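Local coordinates for protein probable porin (Pseudomonas aeruginosa, PDB 4FSO) that probably acts as an outer membrane porin, a beta-barrel channel that lets small solutes diffuse across the outer membrane, at residues F321-R324 against G330-F333; D125-K130 against N295-N300; T380-F385 against D391-R396; Q197-V202 against L207-Q212. All blocks are in the same frame, centred on the assembly; numbering follows the deposited sequence.

All four contacts belong to one beta-barrel of the OprD porin family. Interactions 1, 3 and 4 join consecutive antiparallel strands of the barrel wall, whereas interaction 2 joins a tight turn between two short strands to a loop, both inside the barrel. Interactions 2 and 4 touch: Pro127 and Leu128 pack on Gln197 and Ala211, with about 15 Å between centres. Interactions 3 and 4 lie on opposite sides of the chain's centre, about 36 Å between centres. Bound detergent about 6, 5 and 7 Å from side chains of interactions 1, 3 and 4 (Phe333, Thr380 and Leu208) is consistent with a membrane-facing surface there; interaction 2 probably helps narrow the channel, as inward-folded loops do in this family.

Interaction 1 of 4, residues F321-R324 against G330-F333; sequences FDLR and GLSF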
loop_
_atom_site.group_PDB
_atom_site.type_symbol
_atom_site.label_atom_id
_atom_site.label_comp_id
_atom_site.label_asym_id
_atom_site.label_seq_id
_atom_site.Cartn_x
_atom_site.Cartn_y
_atom_site.Cartn_z
ATOM N N PHE A 321 -8.367 7.665 17.229
ATOM C CA PHE A 321 -9.183 7.430 18.412
ATOM C C PHE A 321 -10.127 6.253 18.204
ATOM O O PHE A 321 -10.996 6.276 17.314
ATOM C CB PHE A 321 -9.972 8.688 18.774
ATOM C CG PHE A 321 -10.678 8.598 20.091
ATOM C CD1 PHE A 321 -10.176 7.798 21.109
ATOM C CD2 PHE A 321 -11.854 9.302 20.315
ATOM C CE1 PHE A 321 -10.832 7.706 22.328
ATOM C CE2 PHE A 321 -12.507 9.215 21.526
ATOM C CZ PHE A 321 -11.991 8.415 22.534
ATOM N N ASP A 322 -9.941 5.224 19.025
ATOM C CA ASP A 322 -10.842 4.070 19.074
ATOM C C ASP A 322 -11.850 4.258 20.217
ATOM O O ASP A 322 -11.473 4.230 21.386
ATOM C CB ASP A 322 -10.024 2.794 19.292
ATOM C CG ASP A 322 -10.798 1.532 18.953
ATOM O OD1 ASP A 322 -12.041 1.514 19.131
ATOM O OD2 ASP A 322 -10.146 0.556 18.503
ATOM N N LEU A 323 -13.125 4.456 19.888
ATOM C CA LEU A 323 -14.131 4.745 20.921
ATOM C C LEU A 323 -14.698 3.496 21.584
ATOM O O LEU A 323 -15.833 3.498 22.039
ATOM C CB LEU A 323 -15.285 5.608 20.385
ATOM C CG LEU A 323 -14.990 7.030 19.901
ATOM C CD1 LEU A 323 -14.277 7.039 18.535
ATOM C CD2 LEU A 323 -16.268 7.840 19.850
ATOM N N ARG A 324 -13.911 2.434 21.639
ATOM C CA ARG A 324 -14.275 1.267 22.420
ATOM C C ARG A 324 -14.198 1.690 23.881
ATOM O O ARG A 324 -14.891 1.144 24.740
ATOM C CB ARG A 324 -13.303 0.115 22.131
ATOM C CG ARG A 324 -13.764 -1.254 22.596
ATOM C CD ARG A 324 -13.121 -2.365 21.766
ATOM N N GLY A 330 -16.483 -0.487 17.891
ATOM C CA GLY A 330 -16.627 -0.511 16.447
ATOM C C GLY A 330 -16.694 0.879 15.832
ATOM O O GLY A 330 -17.046 1.039 14.659
ATOM N N LEU A 331 -16.361 1.889 16.631
ATOM C CA LEU A 331 -16.349 3.252 16.138
ATOM C C LEU A 331 -14.948 3.837 16.280
ATOM O O LEU A 331 -14.386 3.902 17.376
ATOM C CB LEU A 331 -17.384 4.105 16.863
ATOM C CG LEU A 331 -17.680 5.438 16.160
ATOM C CD1 LEU A 331 -17.994 5.276 14.665
ATOM C CD2 LEU A 331 -18.815 6.170 16.858
ATOM N N SER A 332 -14.379 4.249 15.156
ATOM C CA SER A 332 -12.999 4.703 15.141
ATOM C C SER A 332 -12.906 6.034 14.413
ATOM O O SER A 332 -13.609 6.261 13.431
ATOM C CB SER A 332 -12.116 3.653 14.468
ATOM O OG SER A 332 -12.794 3.057 13.373
ATOM N N PHE A 333 -12.047 6.920 14.902
ATOM C CA PHE A 333 -11.919 8.236 14.301
ATOM C C PHE A 333 -10.460 8.468 14.003
ATOM O O PHE A 333 -9.600 8.046 14.767
ATOM C CB PHE A 333 -12.468 9.338 15.240
ATOM C CG PHE A 333 -12.076 10.725 14.824
ATOM C CD1 PHE A 333 -12.752 11.375 13.798
ATOM C CD2 PHE A 333 -10.995 11.365 15.420
ATOM C CE1 PHE A 333 -12.367 12.647 13.383
ATOM C CE2 PHE A 333 -10.600 12.633 15.013
ATOM C CZ PHE A 333 -11.288 13.278 13.994
#
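Leu331 meets Leu323 where a beta hairpin closes, its arms being strands 313-322 and 331-344 of the barrel wall. The carbonyl O of Leu331 receives the N-H of Leu323 at 2.9 Å from O to N, nearly in line with the C=O bond, so the pairing continues one residue past the end of the first strand. The isobutyl groups also meet, CD2 of Leu323 lying 4.3 Å from CD2 of Leu331, while CD1 of Leu323 lies 4.4 Å from CB of Phe333. Ser332 faces Asp322 as an antiparallel non-hydrogen-bonded pair with 4.5 Å between their CA atoms. The CA-H of Ser332 approaches the carbonyl O of Phe321, and its backbone bonds on the other edge to Lys361 of the next strand. Phe333 pairs with Phe321 through two backbone bonds, Phe333 N to Phe321 O at 2.7 Å and Phe321 N to Phe333 O at 2.8 Å. Both CB atoms leave on the same face, 4.4 Å from each other, and CB of Phe321 sits at the rim of the Phe333 ring. Each ring then turns away: CG of Phe321 stands opposite its backbone N (chi1 -171°), and the ring stacks on His273 instead. At the turn end, Asp322 forms an Asx turn, its OD1 accepting from Arg324 N at 3.3 Å on the anti side, 33° out of the carboxylate plane.

Interaction 2 of 4, residues D125-K130 against N295-N300; sequences DMPLLK and NPYLAN
Lys130 and Pro127 approach the Tyr297 ring obliquely, from one side of its plane. By the CD1 and CE1 half runs the aliphatic chain of Lys130, with CG 3.7 Å from Tyr297 CD1 and CE 3.9 Å from Tyr297 CE1. By CD2 and CE2 lies Pro127, whose CA is 3.7 Å from Tyr297 CD2 and whose ring runs side by side with the tyrosine. Arg242 adds a cation-pi contact. Lys130 follows the ring because its chain bends twice in succession, at chi2 (-53°) and chi3 (-85°); the fold brings NZ back to its own segment, where it forms a salt bridge with Asp125 OD1 at 3.3 Å. Backbone contacts are sparse. Asn295 N donates to Lys130 O at 3.2 Å, and a water takes the N-H of Lys130 while donating to Asn295 O, 2.7 Å from the water oxygen. The backbones are tightly curved here, Met126 to Leu129 forming a type I turn and Tyr297 standing at the centre of an inverse gamma turn. Both segments lie within the barrel, consistent with the inward-folded loops that narrow the channel in OprD porins. Met126, Pro127 and Leu128 rest on strand 193-203 or strand 219-231, Tyr297 touches Tyr223 of the latter, and Leu298 and Ala299 lean on strand 258-270.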
loop_
_atom_site.group_PDB
_atom_site.type_symbol
_atom_site.label_atom_id
_atom_site.label_comp_id
_atom_site.label_asym_id
_atom_site.label_seq_id
_atom_site.Cartn_x
_atom_site.Cartn_y
_atom_site.Cartn_z
ATOM N N ASP A 125 2.022 -7.741 -1.423
ATOM C CA ASP A 125 2.040 -6.734 -0.378
ATOM C C ASP A 125 3.408 -6.705 0.292
ATOM O O ASP A 125 3.703 -7.533 1.147
ATOM C CB ASP A 125 0.958 -7.006 0.656
ATOM C CG ASP A 125 0.508 -5.749 1.358
ATOM O OD1 ASP A 125 0.550 -4.669 0.724
ATOM O OD2 ASP A 125 0.103 -5.838 2.534
ATOM N N MET A 126 4.240 -5.744 -0.098
ATOM C CA MET A 126 5.643 -5.702 0.335
ATOM C C MET A 126 6.241 -4.312 0.038
ATOM O O MET A 126 5.708 -3.593 -0.793
ATOM C CB MET A 126 6.431 -6.809 -0.384
ATOM C CG MET A 126 6.199 -6.870 -1.901
ATOM S SD MET A 126 7.608 -7.543 -2.781
ATOM C CE MET A 126 8.961 -6.533 -2.075
ATOM N N PRO A 127 7.347 -3.932 0.707
ATOM C CA PRO A 127 7.911 -2.574 0.553
ATOM C C PRO A 127 8.140 -2.070 -0.883
ATOM O O PRO A 127 7.926 -0.886 -1.135
ATOM C CB PRO A 127 9.242 -2.669 1.318
ATOM C CG PRO A 127 8.921 -3.638 2.411
ATOM C CD PRO A 127 8.112 -4.706 1.701
ATOM N N LEU A 128 8.561 -2.939 -1.801
ATOM C CA LEU A 128 8.794 -2.526 -3.180
ATOM C C LEU A 128 7.478 -2.488 -3.992
ATOM O O LEU A 128 7.394 -1.837 -5.042
ATOM C CB LEU A 128 9.866 -3.423 -3.820
ATOM C CG LEU A 128 11.372 -3.099 -3.651
ATOM C CD1 LEU A 128 11.723 -2.377 -2.379
ATOM C CD2 LEU A 128 12.198 -4.354 -3.720
ATOM N N LEU A 129 6.449 -3.167 -3.485
ATOM C CA LEU A 129 5.122 -3.166 -4.110
ATOM C C LEU A 129 3.983 -3.373 -3.076
ATOM O O LEU A 129 3.667 -4.510 -2.686
ATOM C CB LEU A 129 5.047 -4.224 -5.234
ATOM C CG LEU A 129 4.038 -4.072 -6.398
ATOM C CD1 LEU A 129 4.015 -5.319 -7.277
ATOM C CD2 LEU A 129 2.606 -3.732 -5.967
ATOM N N LYS A 130 3.382 -2.280 -2.620
ATOM C CA LYS A 130 2.173 -2.368 -1.788
ATOM C C LYS A 130 1.041 -2.394 -2.761
ATOM O O LYS A 130 0.868 -1.423 -3.484
ATOM C CB LYS A 130 1.966 -1.111 -0.923
ATOM C CG LYS A 130 2.967 -0.910 0.179
ATOM C CD LYS A 130 3.071 -2.144 1.065
ATOM C CE LYS A 130 2.021 -2.201 2.175
ATOM N NZ LYS A 130 2.373 -3.293 3.161
ATOM N N ASN A 295 1.002 1.716 -4.014
ATOM C CA ASN A 295 1.221 2.957 -3.292
ATOM C C ASN A 295 2.654 2.947 -2.832
ATOM O O ASN A 295 3.179 1.892 -2.481
ATOM C CB ASN A 295 0.309 3.063 -2.064
ATOM C CG ASN A 295 -1.134 2.709 -2.371
ATOM O OD1 ASN A 295 -1.699 3.154 -3.384
ATOM N ND2 ASN A 295 -1.746 1.909 -1.489
ATOM N N PRO A 296 3.297 4.120 -2.820
ATOM C CA PRO A 296 4.642 4.126 -2.254
ATOM C C PRO A 296 4.540 3.912 -0.745
ATOM O O PRO A 296 3.701 4.490 -0.061
ATOM C CB PRO A 296 5.151 5.524 -2.595
ATOM C CG PRO A 296 3.906 6.369 -2.648
ATOM C CD PRO A 296 2.819 5.473 -3.163
ATOM N N TYR A 297 5.401 3.056 -0.234
ATOM C CA TYR A 297 5.389 2.664 1.163
ATOM C C TYR A 297 6.090 3.711 2.027
ATOM O O TYR A 297 7.170 3.470 2.569
ATOM C CB TYR A 297 6.103 1.327 1.261
ATOM C CG TYR A 297 5.954 0.581 2.546
ATOM C CD1 TYR A 297 4.721 0.449 3.165
ATOM C CD2 TYR A 297 7.052 -0.035 3.125
ATOM C CE1 TYR A 297 4.594 -0.255 4.342
ATOM C CE2 TYR A 297 6.940 -0.742 4.303
ATOM C CZ TYR A 297 5.709 -0.857 4.908
ATOM O OH TYR A 297 5.611 -1.577 6.075
ATOM N N LEU A 298 5.485 4.884 2.141
ATOM C CA LEU A 298 6.098 5.987 2.882
ATOM C C LEU A 298 5.180 6.479 3.995
ATOM O O LEU A 298 3.971 6.349 3.897
ATOM C CB LEU A 298 6.433 7.134 1.926
ATOM C CG LEU A 298 7.484 6.811 0.860
ATOM C CD1 LEU A 298 7.409 7.827 -0.283
ATOM C CD2 LEU A 298 8.918 6.775 1.491
ATOM N N ALA A 299 5.764 7.051 5.042
ATOM C CA ALA A 299 5.017 7.604 6.176
ATOM C C ALA A 299 3.992 8.659 5.798
ATOM O O ALA A 299 2.930 8.748 6.432
ATOM C CB ALA A 299 5.973 8.175 7.215
ATOM N N ASN A 300 4.319 9.473 4.793
ATOM C CA ASN A 300 3.400 10.520 4.361
ATOM C C ASN A 300 2.585 10.169 3.112
ATOM O O ASN A 300 2.144 11.053 2.372
ATOM C CB ASN A 300 4.114 11.873 4.217
ATOM C CG ASN A 300 4.717 12.348 5.521
ATOM O OD1 ASN A 300 4.493 11.754 6.575
ATOM N ND2 ASN A 300 5.486 13.438 5.460
HETATM O O HOH W 1 4.962 0.314 -3.784
#

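Interaction 3 of 4, residues T380-F385 against D391-R396; sequences TYRTDF and DVDEVR
Backbone pairing joins Tyr381 to Val392, an antiparallel hydrogen-bonded pair in which each N-H reaches the other residue's O, 3.0 Å from Tyr381 N to Val392 O. The charged contact is a salt bridge from Arg382 NH2 to Asp393 OD1, in the guanidinium plane and nearly along the C-O axis, although the carboxylate itself is turned 58° from the guanidinium. The Arg382 chain, its CG beside the backbone N and bent at chi2 (-71°), curls back to put the guanidinium there, and CG2 of Thr380 lies 3.6 Å above its plane, offset toward the rim. Side-chain hydrogen bonds extend the network. Arg382 NH1 donates to Tyr381 O at 2.9 Å, from above the carbonyl plane; the same oxygen accepts from Val392 N. Thr380 OG1 gives its proton to Asp393 OD2 at 3.2 Å from above the carboxylate, so the two oxygens of Asp393 serve different partners. Asp391 OD1 accepts the N-H of Thr383 at 3.0 Å from OD1 to N, on the syn side but 31° out of the carboxylate plane. Apolar contact comes from Val392 CG2, which meets the edge of the Tyr381 ring at CD2, 3.8 Å away; the tyrosine hydroxyl bonds to Glu353. Short helix 387-390 links the two strands, with strand 350-363 beside the first and strand 13-26, the first of the chain, beside the second, which closes the barrel.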
loop_
_atom_site.group_PDB
_atom_site.type_symbol
_atom_site.label_atom_id
_atom_site.label_comp_id
_atom_site.label_asym_id
_atom_site.label_seq_id
_atom_site.Cartn_x
_atom_site.Cartn_y
_atom_site.Cartn_z
ATOM N N THR A 380 -8.651 16.947 1.863
ATOM C CA THR A 380 -8.509 18.307 1.387
ATOM C C THR A 380 -7.039 18.497 1.056
ATOM O O THR A 380 -6.169 18.305 1.911
ATOM C CB THR A 380 -8.940 19.304 2.483
ATOM O OG1 THR A 380 -10.345 19.167 2.677
ATOM C CG2 THR A 380 -8.610 20.750 2.101
ATOM N N TYR A 381 -6.769 18.882 -0.182
ATOM C CA TYR A 381 -5.404 18.932 -0.681
ATOM C C TYR A 381 -5.205 20.190 -1.523
ATOM O O TYR A 381 -5.976 20.467 -2.450
ATOM C CB TYR A 381 -5.097 17.655 -1.463
ATOM C CG TYR A 381 -3.837 17.695 -2.290
ATOM C CD1 TYR A 381 -2.582 17.783 -1.689
ATOM C CD2 TYR A 381 -3.894 17.612 -3.680
ATOM C CE1 TYR A 381 -1.411 17.806 -2.454
ATOM C CE2 TYR A 381 -2.731 17.644 -4.461
ATOM C CZ TYR A 381 -1.493 17.741 -3.839
ATOM O OH TYR A 381 -0.349 17.766 -4.599
ATOM N N ARG A 382 -4.183 20.966 -1.161
ATOM C CA ARG A 382 -3.904 22.256 -1.787
ATOM C C ARG A 382 -2.428 22.443 -2.094
ATOM O O ARG A 382 -1.567 21.991 -1.345
ATOM C CB ARG A 382 -4.356 23.381 -0.868
ATOM C CG ARG A 382 -5.807 23.307 -0.525
ATOM C CD ARG A 382 -6.666 23.655 -1.732
ATOM N NE ARG A 382 -8.059 23.784 -1.330
ATOM C CZ ARG A 382 -8.905 22.763 -1.254
ATOM N NH1 ARG A 382 -8.499 21.539 -1.578
ATOM N NH2 ARG A 382 -10.154 22.968 -0.861
ATOM N N THR A 383 -2.147 23.132 -3.191
ATOM C CA THR A 383 -0.780 23.422 -3.587
ATOM C C THR A 383 -0.630 24.902 -3.917
ATOM O O THR A 383 -1.615 25.635 -4.043
ATOM C CB THR A 383 -0.358 22.608 -4.840
ATOM O OG1 THR A 383 -1.061 23.101 -5.986
ATOM C CG2 THR A 383 -0.657 21.108 -4.666
ATOM N N ASP A 384 0.605 25.352 -4.065
ATOM C CA ASP A 384 0.805 26.691 -4.581
ATOM C C ASP A 384 1.358 26.613 -6.002
ATOM O O ASP A 384 1.850 27.607 -6.510
ATOM C CB ASP A 384 1.714 27.503 -3.673
ATOM C CG ASP A 384 3.130 26.927 -3.567
ATOM O OD1 ASP A 384 3.400 25.822 -4.085
ATOM O OD2 ASP A 384 3.987 27.588 -2.946
ATOM N N PHE A 385 1.270 25.429 -6.621
ATOM C CA PHE A 385 1.699 25.193 -8.017
ATOM C C PHE A 385 0.635 24.384 -8.770
ATOM O O PHE A 385 0.179 23.363 -8.261
ATOM C CB PHE A 385 3.055 24.445 -8.084
ATOM C CG PHE A 385 3.089 23.178 -7.267
ATOM C CD1 PHE A 385 2.866 21.951 -7.865
ATOM C CD2 PHE A 385 3.294 23.219 -5.893
ATOM C CE1 PHE A 385 2.848 20.788 -7.116
ATOM C CE2 PHE A 385 3.289 22.060 -5.139
ATOM C CZ PHE A 385 3.063 20.840 -5.757
ATOM N N ASP A 391 -5.488 20.871 -6.949
ATOM C CA ASP A 391 -6.300 21.019 -5.737
ATOM C C ASP A 391 -7.545 20.098 -5.747
ATOM O O ASP A 391 -8.209 19.966 -6.769
ATOM C CB ASP A 391 -6.722 22.468 -5.567
ATOM C CG ASP A 391 -5.572 23.364 -5.186
ATOM O OD1 ASP A 391 -4.415 22.889 -5.146
ATOM O OD2 ASP A 391 -5.827 24.558 -4.932
ATOM N N VAL A 392 -7.842 19.441 -4.627
ATOM C CA VAL A 392 -9.070 18.639 -4.533
ATOM C C VAL A 392 -9.689 18.582 -3.162
ATOM O O VAL A 392 -8.995 18.531 -2.147
ATOM C CB VAL A 392 -8.880 17.133 -4.900
ATOM C CG1 VAL A 392 -9.618 16.784 -6.185
ATOM C CG2 VAL A 392 -7.425 16.723 -4.920
ATOM N N ASP A 393 -11.010 18.540 -3.131
ATOM C CA ASP A 393 -11.687 17.979 -1.973
ATOM C C ASP A 393 -12.248 16.643 -2.401
ATOM O O ASP A 393 -12.834 16.520 -3.474
ATOM C CB ASP A 393 -12.797 18.891 -1.489
ATOM C CG ASP A 393 -12.302 19.953 -0.539
ATOM O OD1 ASP A 393 -11.526 20.827 -0.982
ATOM O OD2 ASP A 393 -12.700 19.916 0.648
ATOM N N GLU A 394 -12.048 15.635 -1.570
ATOM C CA GLU A 394 -12.505 14.301 -1.906
ATOM C C GLU A 394 -13.253 13.665 -0.733
ATOM O O GLU A 394 -12.855 13.809 0.433
ATOM C CB GLU A 394 -11.331 13.439 -2.364
ATOM C CG GLU A 394 -11.682 12.012 -2.657
ATOM C CD GLU A 394 -10.490 11.217 -3.140
ATOM O OE1 GLU A 394 -9.904 11.631 -4.159
ATOM O OE2 GLU A 394 -10.138 10.192 -2.501
ATOM N N VAL A 395 -14.362 13.003 -1.064
ATOM C CA VAL A 395 -15.133 12.216 -0.109
ATOM C C VAL A 395 -15.298 10.798 -0.641
ATOM O O VAL A 395 -15.858 10.598 -1.724
ATOM C CB VAL A 395 -16.556 12.803 0.154
ATOM C CG1 VAL A 395 -17.407 11.800 0.917
ATOM C CG2 VAL A 395 -16.490 14.100 0.934
ATOM N N ARG A 396 -14.801 9.820 0.116
ATOM C CA ARG A 396 -15.077 8.409 -0.172
ATOM C C ARG A 396 -15.969 7.836 0.915
ATOM O O ARG A 396 -15.629 7.894 2.101
ATOM C CB ARG A 396 -13.793 7.574 -0.251
ATOM C CG ARG A 396 -12.846 7.954 -1.383
ATOM C CD ARG A 396 -11.693 6.961 -1.488
ATOM N NE ARG A 396 -10.721 7.348 -2.500
ATOM C CZ ARG A 396 -9.488 6.855 -2.570
ATOM N NH1 ARG A 396 -9.076 5.961 -1.680
ATOM N NH2 ARG A 396 -8.659 7.256 -3.522
HETATM O O HOH W 2 -4.088 25.966 -3.982
#

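Interaction 4 of 4, residues Q197-V202 against L207-Q212; sequences QLDYQV and LLQYAQ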
loop_
_atom_site.group_PDB
_atom_site.type_symbol
_atom_site.label_atom_id
_atom_site.label_comp_id
_atom_site.label_asym_id
_atom_site.label_seq_id
_atom_site.Cartn_x
_atom_site.Cartn_y
_atom_site.Cartn_z
ATOM N N GLN A 197 13.758 -10.100 -0.919
ATOM C CA GLN A 197 13.626 -9.455 0.372
ATOM C C GLN A 197 14.104 -10.344 1.508
ATOM O O GLN A 197 13.931 -11.553 1.480
ATOM C CB GLN A 197 12.167 -9.040 0.554
ATOM C CG GLN A 197 11.787 -8.382 1.870
ATOM C CD GLN A 197 10.278 -8.086 1.950
ATOM O OE1 GLN A 197 9.564 -8.111 0.931
ATOM N NE2 GLN A 197 9.789 -7.824 3.160
ATOM N N LEU A 198 14.701 -9.730 2.522
ATOM C CA LEU A 198 15.093 -10.449 3.725
ATOM C C LEU A 198 14.536 -9.755 4.973
ATOM O O LEU A 198 14.759 -8.573 5.174
ATOM C CB LEU A 198 16.615 -10.551 3.782
ATOM C CG LEU A 198 17.209 -11.614 4.700
ATOM C CD1 LEU A 198 18.671 -11.762 4.376
ATOM C CD2 LEU A 198 17.054 -11.266 6.178
ATOM N N ASP A 199 13.830 -10.505 5.811
ATOM C CA ASP A 199 13.230 -9.970 7.043
ATOM C C ASP A 199 13.862 -10.595 8.281
ATOM O O ASP A 199 13.714 -11.792 8.509
ATOM C CB ASP A 199 11.726 -10.272 7.093
ATOM C CG ASP A 199 10.933 -9.485 6.073
ATOM O OD1 ASP A 199 11.298 -8.309 5.843
ATOM O OD2 ASP A 199 9.948 -10.039 5.508
ATOM N N TYR A 200 14.553 -9.798 9.090
ATOM C CA TYR A 200 15.189 -10.328 10.297
ATOM C C TYR A 200 14.436 -9.805 11.497
ATOM O O TYR A 200 14.387 -8.596 11.716
ATOM C CB TYR A 200 16.637 -9.883 10.354
ATOM C CG TYR A 200 17.433 -10.418 11.534
ATOM C CD1 TYR A 200 16.994 -11.515 12.274
ATOM C CD2 TYR A 200 18.633 -9.819 11.904
ATOM C CE1 TYR A 200 17.734 -11.990 13.353
ATOM C CE2 TYR A 200 19.373 -10.287 12.966
ATOM C CZ TYR A 200 18.928 -11.366 13.689
ATOM O OH TYR A 200 19.687 -11.810 14.750
ATOM N N GLN A 201 13.829 -10.706 12.266
ATOM C CA GLN A 201 13.116 -10.292 13.471
ATOM C C GLN A 201 14.042 -10.458 14.664
ATOM O O GLN A 201 14.068 -11.504 15.303
ATOM C CB GLN A 201 11.793 -11.055 13.664
ATOM C CG GLN A 201 10.921 -10.547 14.846
ATOM C CD GLN A 201 10.052 -9.307 14.516
ATOM O OE1 GLN A 201 9.296 -9.293 13.537
ATOM N NE2 GLN A 201 10.154 -8.273 15.353
ATOM N N VAL A 202 14.807 -9.405 14.934
ATOM C CA VAL A 202 15.828 -9.397 15.970
ATOM C C VAL A 202 15.271 -9.769 17.331
ATOM O O VAL A 202 15.804 -10.658 17.991
ATOM C CB VAL A 202 16.481 -8.030 16.058
ATOM C CG1 VAL A 202 17.699 -8.101 16.948
ATOM C CG2 VAL A 202 16.853 -7.540 14.655
ATOM N N LEU A 207 12.083 -5.476 14.081
ATOM C CA LEU A 207 12.144 -6.134 12.797
ATOM C C LEU A 207 12.984 -5.306 11.797
ATOM O O LEU A 207 12.760 -4.114 11.591
ATOM C CB LEU A 207 10.718 -6.377 12.300
ATOM C CG LEU A 207 10.423 -6.642 10.824
ATOM C CD1 LEU A 207 11.144 -7.882 10.330
ATOM C CD2 LEU A 207 8.919 -6.773 10.605
ATOM N N LEU A 208 13.973 -5.964 11.203
ATOM C CA LEU A 208 14.882 -5.348 10.247
ATOM C C LEU A 208 14.530 -5.849 8.863
ATOM O O LEU A 208 14.132 -6.994 8.694
ATOM C CB LEU A 208 16.344 -5.706 10.580
ATOM C CG LEU A 208 17.122 -4.710 11.436
ATOM C CD1 LEU A 208 16.230 -4.139 12.532
ATOM C CD2 LEU A 208 18.317 -5.404 12.033
ATOM N N GLN A 209 14.678 -4.993 7.869
ATOM C CA GLN A 209 14.216 -5.343 6.546
ATOM C C GLN A 209 15.155 -4.870 5.462
ATOM O O GLN A 209 15.471 -3.692 5.376
ATOM C CB GLN A 209 12.872 -4.700 6.286
ATOM C CG GLN A 209 11.731 -5.201 7.113
ATOM C CD GLN A 209 10.407 -4.669 6.565
ATOM O OE1 GLN A 209 10.140 -3.458 6.595
ATOM N NE2 GLN A 209 9.593 -5.569 6.022
ATOM N N TYR A 210 15.581 -5.782 4.609
ATOM C CA TYR A 210 16.278 -5.365 3.425
ATOM C C TYR A 210 15.510 -5.906 2.236
ATOM O O TYR A 210 15.008 -7.021 2.283
ATOM C CB TYR A 210 17.728 -5.878 3.406
ATOM C CG TYR A 210 18.422 -5.526 2.113
ATOM C CD1 TYR A 210 18.794 -4.213 1.847
ATOM C CD2 TYR A 210 18.656 -6.481 1.140
ATOM C CE1 TYR A 210 19.384 -3.862 0.661
ATOM C CE2 TYR A 210 19.248 -6.137 -0.066
ATOM C CZ TYR A 210 19.614 -4.824 -0.291
ATOM O OH TYR A 210 20.221 -4.461 -1.465
ATOM N N ALA A 211 15.424 -5.115 1.172
ATOM C CA ALA A 211 14.820 -5.580 -0.067
ATOM C C ALA A 211 15.446 -4.908 -1.306
ATOM O O ALA A 211 16.038 -3.833 -1.225
ATOM C CB ALA A 211 13.280 -5.408 -0.032
ATOM N N GLN A 212 15.292 -5.552 -2.457
ATOM C CA GLN A 212 16.032 -5.173 -3.649
ATOM C C GLN A 212 15.301 -5.661 -4.887
ATOM O O GLN A 212 14.716 -6.749 -4.884
ATOM C CB GLN A 212 17.407 -5.801 -3.568
ATOM C CG GLN A 212 18.205 -5.784 -4.811
ATOM C CD GLN A 212 19.656 -6.072 -4.506
ATOM O OE1 GLN A 212 20.043 -6.179 -3.340
ATOM N NE2 GLN A 212 20.472 -6.193 -5.546
#
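Gln197 packs its CB and CG against CB of Ala211, at 3.8 Å from CG, as the two form a non-hydrogen-bonded pair. CG lies opposite the backbone N and the chain stays extended beyond it (chi2 -177°), which carries NE2 to Asp199 OD1 on the same strand. Leu198 pairs with Tyr210 through two backbone bonds, Leu198 N to Tyr210 O at 2.7 Å and Tyr210 N to Leu198 O at 3.0 Å. Asp199 holds the polar centre: OD1 accepts Gln197 NE2 at 3.1 Å on its syn side and Gln209 NE2 at 3.2 Å from above the carboxylate plane, 40° out of it. One oxygen thus grips two amides, and Gln209 is further placed by Tyr223, whose hydroxyl bonds to its OE1. Tyr200 forms the second hydrogen-bonded pair, with Leu208, 2.7 Å from Leu208 N to Tyr200 O. Gln201 lays its amide across Leu207, with OE1 3.5 Å from Leu207 CB, and NE2 bonds to Asn203 O. Val202 brings CG2 to within 3.7 Å of Leu208 CD2. One face carries Leu198, Tyr200, Leu208 and Tyr210, the other Gln197, Asp199, Gln201, Leu207, Gln209 and Ala211; of these, Gln197 and Gln209 touch Pro127 and Ala211 touches Leu128 of the inner loop. A largely apolar face and a more polar though mixed one, on a hairpin of strands 193-203 and 206-215, are consistent with the wall of an outer membrane beta-barrel.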